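Local coordinates for dephospho-CoA kinase (Mycobacterium paratuberculosis, PDB 6N39), which probably transfers a phosphate from ATP to the 3'-hydroxyl of dephospho-CoA, the last step of coenzyme A synthesis, at residues Ser23-Ser26 with Ser27-Gln31; Ala101-Ala104 with Glu105-Ser109; Arg193-Gln196 with Val197-Arg201. All coordinates share one frame; numbering follows the deposited sequence.

Contact 1: Ser23-Ser26 with Ser27-Gln31. With ACT (acetate ion), chain B.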
# COMPACT_ATOMS: atom_id res chain seq x y z
N SER A 23 -15.16 15.21 1.65
CA SER A 23 -15.66 15.78 0.40
C SER A 23 -14.87 17.02 -0.01
O SER A 23 -14.62 17.23 -1.21
CB SER A 23 -17.15 16.13 0.53
OG SER A 23 -17.92 14.94 0.58
N ALA A 24 -14.48 17.85 0.96
CA ALA A 24 -13.64 19.00 0.65
C ALA A 24 -12.29 18.58 0.07
O ALA A 24 -11.80 19.19 -0.89
CB ALA A 24 -13.44 19.84 1.92
N LEU A 25 -11.69 17.51 0.61
CA LEU A 25 -10.39 17.09 0.10
C LEU A 25 -10.53 16.48 -1.28
O LEU A 25 -9.68 16.70 -2.16
CB LEU A 25 -9.74 16.10 1.08
CG LEU A 25 -8.44 15.44 0.62
CD1 LEU A 25 -7.38 16.47 0.18
CD2 LEU A 25 -7.87 14.58 1.73
N SER A 26 -11.59 15.72 -1.49
CA SER A 26 -11.92 15.21 -2.81
C SER A 26 -12.02 16.34 -3.83
O SER A 26 -11.46 16.27 -4.92
CB SER A 26 -13.24 14.43 -2.71
OG SER A 26 -13.66 13.97 -3.97
N SER A 27 -12.73 17.41 -3.47
CA SER A 27 -12.84 18.55 -4.38
C SER A 27 -11.48 19.19 -4.63
O SER A 27 -11.19 19.61 -5.76
CB SER A 27 -13.84 19.57 -3.83
OG SER A 27 -13.84 20.75 -4.61
N ALA A 28 -10.64 19.29 -3.60
CA ALA A 28 -9.30 19.86 -3.77
C ALA A 28 -8.47 19.05 -4.77
O ALA A 28 -7.80 19.61 -5.66
CB ALA A 28 -8.61 19.93 -2.41
N PHE A 29 -8.53 17.72 -4.66
CA PHE A 29 -7.83 16.89 -5.65
C PHE A 29 -8.44 17.06 -7.04
O PHE A 29 -7.71 17.12 -8.04
CB PHE A 29 -7.82 15.42 -5.22
CG PHE A 29 -6.83 15.11 -4.13
CD1 PHE A 29 -5.54 15.63 -4.17
CD2 PHE A 29 -7.20 14.31 -3.05
CE1 PHE A 29 -4.62 15.34 -3.15
CE2 PHE A 29 -6.29 14.01 -2.04
CZ PHE A 29 -5.01 14.54 -2.09
N ALA A 30 -9.77 17.17 -7.12
CA ALA A 30 -10.40 17.41 -8.42
C ALA A 30 -9.92 18.72 -9.03
O ALA A 30 -9.81 18.84 -10.26
CB ALA A 30 -11.93 17.42 -8.29
N GLN A 31 -9.67 19.72 -8.20
CA GLN A 31 -9.13 20.98 -8.68
C GLN A 31 -7.70 20.81 -9.17
O GLN A 31 -7.20 21.67 -9.91
CB GLN A 31 -9.20 22.04 -7.59
CG GLN A 31 -10.63 22.45 -7.26
CD GLN A 31 -10.71 23.31 -6.01
OE1 GLN A 31 -11.49 23.02 -5.10
NE2 GLN A 31 -9.91 24.37 -5.97
C ACT B . -16.96 15.36 4.86
O ACT B . -16.63 15.14 6.06
OXT ACT B . -17.27 14.51 3.97
CH3 ACT B . -17.00 16.87 4.39
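From S27 to A30, each backbone N-H bonds to the carbonyl four residues earlier, giving regular alpha-helical turns in which F29 N lies 2.9 Å from L25 O at an N-H...O angle of 164°. That bond holds the two large apolar side chains one turn apart on the same helix face. L25 reaches the phenyl ring of F29 with CD1, which stands over one ring face, 4.0 Å from the centroid and 3.5 Å from CE2 of F29, a CH-pi contact. Leucine places its branch there because CG lies anti to the backbone N (chi1 173°), while F29 CG sits beside its own N, so the two side chains cross at a slant. A28 adds only a methyl, small enough to let another helix come close, and its CB is a loose 4.5 Å from L25 CD1.

At the N-terminal end the chemistry turns polar. S23 and A24 belong to the predicted ATP site, and S23 closes a sequence consistent with a Walker A P-loop; its N donates to OXT of an acetate ion at 3.2 Å, and G21 N donates to the same ion. The S23 hydroxyl makes a further weak bond to OXT. Acetate, probably from the crystallisation liquor, thus sits where backbone N-H groups at a helix start favour an anion.

The helix packs between sheet and helix: L25 touches L14 of strand 10-16 and V136 and V138 of strand 135-139, S26 and A30 meet I36 of the edge strand 35-38, and A28 and F29 lie against A194 of helix 187-210.

Contact 2: Ala101-Ala104 with Glu105-Ser109; sequences ARRA and EIIAS
R103 and I107 lie side by side on the inward face of helix 87-109, pointing the same way, one turn apart. The methyl CD1 of I107 stands 3.5 Å above one face of the R103 guanidinium, displaced toward its rim, and comes 3.6 Å from R103 NH1. R103 is stretched from CG to NE (chi2 180°), which carries the flat cationic group along the isoleucine rather than back over its own backbone. Isoleucine suits the place: its long branch gives the guanidinium face an apolar cover while leaving the rim available to E118, which forms a salt bridge with R103 NH2. Beneath them I107 N bonds to R103 O at 3.0 Å, and I106 N meets R102 O at 2.9 Å in an almost straight bond of 178°.

The neighbouring flank is looser. R102 bends at chi2 (63°) and swings its guanidinium across I106 at about a right angle. I106 CG1 lies over one face of that guanidinium, nearest R102 NE at 3.8 Å; both residues also touch I42, and I106 touches V35. Farther out, E105 extends its carboxylate beside R102; their opposite charges make a pairing plausible, although the modelled atoms stand too close for its detail to be trusted. A101, A104 and A108, small and exposed, line the remaining solvent side.

What can be relied on in the chemistry therefore lies on the inward side: the R103 charge is probably balanced by E118 of strand 115-119, with I107 CD1 over one face of the guanidinium, so that a charged side chain ties the helix to the sheet.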
# COMPACT_ATOMS: atom_id res chain seq x y z
N ALA A 101 -21.72 -0.08 -13.83
CA ALA A 101 -21.75 0.43 -15.20
C ALA A 101 -21.39 1.91 -15.24
O ALA A 101 -20.61 2.34 -16.09
CB ALA A 101 -23.12 0.20 -15.83
N ARG A 102 -21.95 2.70 -14.32
CA ARG A 102 -21.65 4.13 -14.31
C ARG A 102 -20.17 4.38 -14.01
O ARG A 102 -19.54 5.23 -14.65
CB ARG A 102 -22.53 4.85 -13.28
CG ARG A 102 -22.28 6.34 -13.21
CD ARG A 102 -22.62 6.99 -14.53
NE ARG A 102 -22.02 8.31 -14.66
CZ ARG A 102 -21.77 8.89 -15.83
NH1 ARG A 102 -22.07 8.27 -16.95
NH2 ARG A 102 -21.21 10.10 -15.87
N ARG A 103 -19.62 3.68 -13.03
CA ARG A 103 -18.20 3.83 -12.72
C ARG A 103 -17.33 3.50 -13.94
O ARG A 103 -16.40 4.25 -14.28
CB ARG A 103 -17.86 2.92 -11.54
CG ARG A 103 -16.42 2.95 -11.12
CD ARG A 103 -16.21 2.01 -9.94
NE ARG A 103 -14.80 1.93 -9.58
CZ ARG A 103 -13.88 1.30 -10.30
NH1 ARG A 103 -14.22 0.70 -11.44
NH2 ARG A 103 -12.62 1.27 -9.90
N ALA A 104 -17.65 2.40 -14.63
CA ALA A 104 -16.88 2.02 -15.81
C ALA A 104 -16.99 3.08 -16.91
O ALA A 104 -16.01 3.37 -17.60
CB ALA A 104 -17.36 0.65 -16.32
N GLU A 105 -18.18 3.66 -17.07
CA GLU A 105 -18.36 4.70 -18.07
C GLU A 105 -17.51 5.92 -17.74
O GLU A 105 -16.78 6.44 -18.60
CB GLU A 105 -19.83 5.09 -18.16
CG GLU A 105 -20.15 6.06 -19.28
CD GLU A 105 -21.65 6.25 -19.45
OE1 GLU A 105 -22.34 6.52 -18.44
OE2 GLU A 105 -22.13 6.12 -20.60
N ILE A 106 -17.59 6.38 -16.48
CA ILE A 106 -16.74 7.48 -16.01
C ILE A 106 -15.29 7.23 -16.38
O ILE A 106 -14.62 8.08 -16.97
CB ILE A 106 -16.90 7.67 -14.49
CG1 ILE A 106 -18.30 8.21 -14.16
CG2 ILE A 106 -15.81 8.61 -13.94
CD1 ILE A 106 -18.49 8.52 -12.71
N ILE A 107 -14.79 6.03 -16.06
CA ILE A 107 -13.38 5.74 -16.32
C ILE A 107 -13.09 5.72 -17.81
O ILE A 107 -11.99 6.09 -18.24
CB ILE A 107 -12.99 4.42 -15.62
CG1 ILE A 107 -12.75 4.68 -14.13
CG2 ILE A 107 -11.74 3.80 -16.26
CD1 ILE A 107 -12.70 3.42 -13.32
N ALA A 108 -14.06 5.32 -18.63
CA ALA A 108 -13.83 5.32 -20.07
C ALA A 108 -13.90 6.72 -20.68
O ALA A 108 -13.41 6.93 -21.79
CB ALA A 108 -14.85 4.41 -20.77
N SER A 109 -14.50 7.69 -19.98
CA SER A 109 -14.72 9.01 -20.55
C SER A 109 -13.63 10.02 -20.22
O SER A 109 -13.71 11.17 -20.69
CB SER A 109 -16.07 9.57 -20.07
OG SER A 109 -15.98 9.95 -18.70

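Contact 3: Arg193-Gln196 with Val197-Arg201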
# COMPACT_ATOMS: atom_id res chain seq x y z
N ARG A 193 -2.58 22.23 0.90
CA ARG A 193 -1.98 20.96 1.32
C ARG A 193 -2.23 19.87 0.29
O ARG A 193 -1.32 19.09 -0.05
CB ARG A 193 -2.56 20.57 2.68
CG ARG A 193 -1.95 19.32 3.29
CD ARG A 193 -0.53 19.59 3.79
NE ARG A 193 0.12 18.35 4.20
CZ ARG A 193 1.10 17.76 3.52
NH1 ARG A 193 1.55 18.30 2.39
NH2 ARG A 193 1.64 16.63 3.96
N ALA A 194 -3.46 19.80 -0.24
CA ALA A 194 -3.77 18.81 -1.26
C ALA A 194 -2.92 19.01 -2.52
O ALA A 194 -2.43 18.04 -3.11
CB ALA A 194 -5.26 18.85 -1.61
N GLN A 195 -2.73 20.27 -2.93
CA GLN A 195 -1.90 20.50 -4.11
C GLN A 195 -0.43 20.17 -3.85
O GLN A 195 0.29 19.78 -4.77
CB GLN A 195 -2.00 21.95 -4.57
CG GLN A 195 -1.38 22.15 -5.95
CD GLN A 195 -1.41 23.59 -6.39
OE1 GLN A 195 -0.76 24.45 -5.79
NE2 GLN A 195 -2.17 23.87 -7.44
N GLN A 196 0.03 20.35 -2.62
CA GLN A 196 1.38 19.96 -2.25
C GLN A 196 1.57 18.45 -2.42
O GLN A 196 2.57 17.98 -2.98
CB GLN A 196 1.61 20.38 -0.81
CG GLN A 196 2.95 20.83 -0.39
CD GLN A 196 2.84 21.55 0.94
OE1 GLN A 196 2.96 20.93 2.00
NE2 GLN A 196 2.55 22.85 0.89
N VAL A 197 0.61 17.67 -1.93
CA VAL A 197 0.66 16.22 -2.08
C VAL A 197 0.55 15.83 -3.55
O VAL A 197 1.25 14.92 -4.03
CB VAL A 197 -0.44 15.56 -1.23
CG1 VAL A 197 -0.68 14.13 -1.68
CG2 VAL A 197 -0.05 15.62 0.24
N TRP A 198 -0.31 16.53 -4.30
CA TRP A 198 -0.43 16.31 -5.73
C TRP A 198 0.90 16.50 -6.45
O TRP A 198 1.37 15.61 -7.17
CB TRP A 198 -1.48 17.27 -6.31
CG TRP A 198 -1.79 16.98 -7.74
CD1 TRP A 198 -1.29 17.62 -8.83
CD2 TRP A 198 -2.64 15.95 -8.23
NE1 TRP A 198 -1.81 17.06 -9.98
CE2 TRP A 198 -2.63 16.03 -9.63
CE3 TRP A 198 -3.42 14.96 -7.61
CZ2 TRP A 198 -3.38 15.17 -10.43
CZ3 TRP A 198 -4.15 14.11 -8.40
CH2 TRP A 198 -4.13 14.22 -9.80
N ASN A 199 1.53 17.66 -6.26
CA ASN A 199 2.75 17.98 -7.00
C ASN A 199 3.94 17.15 -6.53
O ASN A 199 4.79 16.78 -7.34
CB ASN A 199 3.12 19.46 -6.82
CG ASN A 199 2.18 20.42 -7.57
OD1 ASN A 199 1.21 20.01 -8.20
ND2 ASN A 199 2.48 21.71 -7.48
N GLU A 200 4.05 16.90 -5.23
CA GLU A 200 5.27 16.30 -4.72
C GLU A 200 5.23 14.77 -4.70
O GLU A 200 6.29 14.14 -4.64
CB GLU A 200 5.56 16.82 -3.30
CG GLU A 200 6.05 18.26 -3.31
CD GLU A 200 6.01 18.90 -1.91
OE1 GLU A 200 5.96 18.15 -0.91
OE2 GLU A 200 6.02 20.15 -1.84
N ARG A 201 4.05 14.17 -4.76
CA ARG A 201 3.96 12.73 -4.60
C ARG A 201 3.09 12.08 -5.68
O ARG A 201 3.51 11.12 -6.32
CB ARG A 201 3.43 12.39 -3.20
CG ARG A 201 3.84 11.00 -2.77
CD ARG A 201 3.64 10.75 -1.31
NE ARG A 201 3.67 9.32 -1.06
CZ ARG A 201 3.53 8.79 0.14
NH1 ARG A 201 3.36 9.57 1.20
NH2 ARG A 201 3.58 7.47 0.28
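Q196 O accepts E200 N at 2.9 Å, with an N-H...O angle of 152°, and the side chains of the same two residues run alongside each other. The E200 carboxylate lies nearly parallel to the Q196 amide, their planes 13° apart, and its OE2 comes 3.5 Å from Q196 CG: the carboxylate oxygen meets the glutamine's methylene. Such long polar chains suit a surface where their ends can meet water. One residue back, Q195 and N199 cross at a slant, Q195 CG being 4.0 Å from N199 OD1.

The inward flank is apolar at its heart. In R193 the bend at chi2 (73°) turns the guanidinium forward along the helix, toward V197, and CG2 of V197 sits over one face, 3.8 Å from NH1 of R193. V197 is buried; being beta-branched and compact, it packs against I179 of strand 179-182. A194, with no more than a methyl, allows close approach to helix 22-31, and the six-membered part of the W198 indole touches the F29 ring there. R201, beyond them, forms a salt bridge with D334.

Helix 187-210 thus shows the amphipathic pattern of a helix packed beside the parallel sheet of a P-loop kinase fold, with a wider pi-type turn at 198-201 and, through R201, a tie to the GrpB-family region.

Contacts 1 and 3 belong to neighbouring helices that touch directly: A28 CB lies 3.6 Å from A194 CB, and F29 CD1 approaches W198 CE3. Both are partly buried, and alanines, L25 and the aromatic pair F29 and W198 make their interface. Contact 2 sits apart on helix 87-109, its centre about 19 Å from that of contact 1 and about 26 Å from that of contact 3, and is mainly a surface contact. All three flank the same five-stranded parallel sheet, contacts 1 and 2 both reaching strand 35-38 and contact 3 strand 179-182. Only contact 1 includes predicted ATP-site residues; in contacts 2 and 3 arginine guanidiniums lie against aliphatic branches instead.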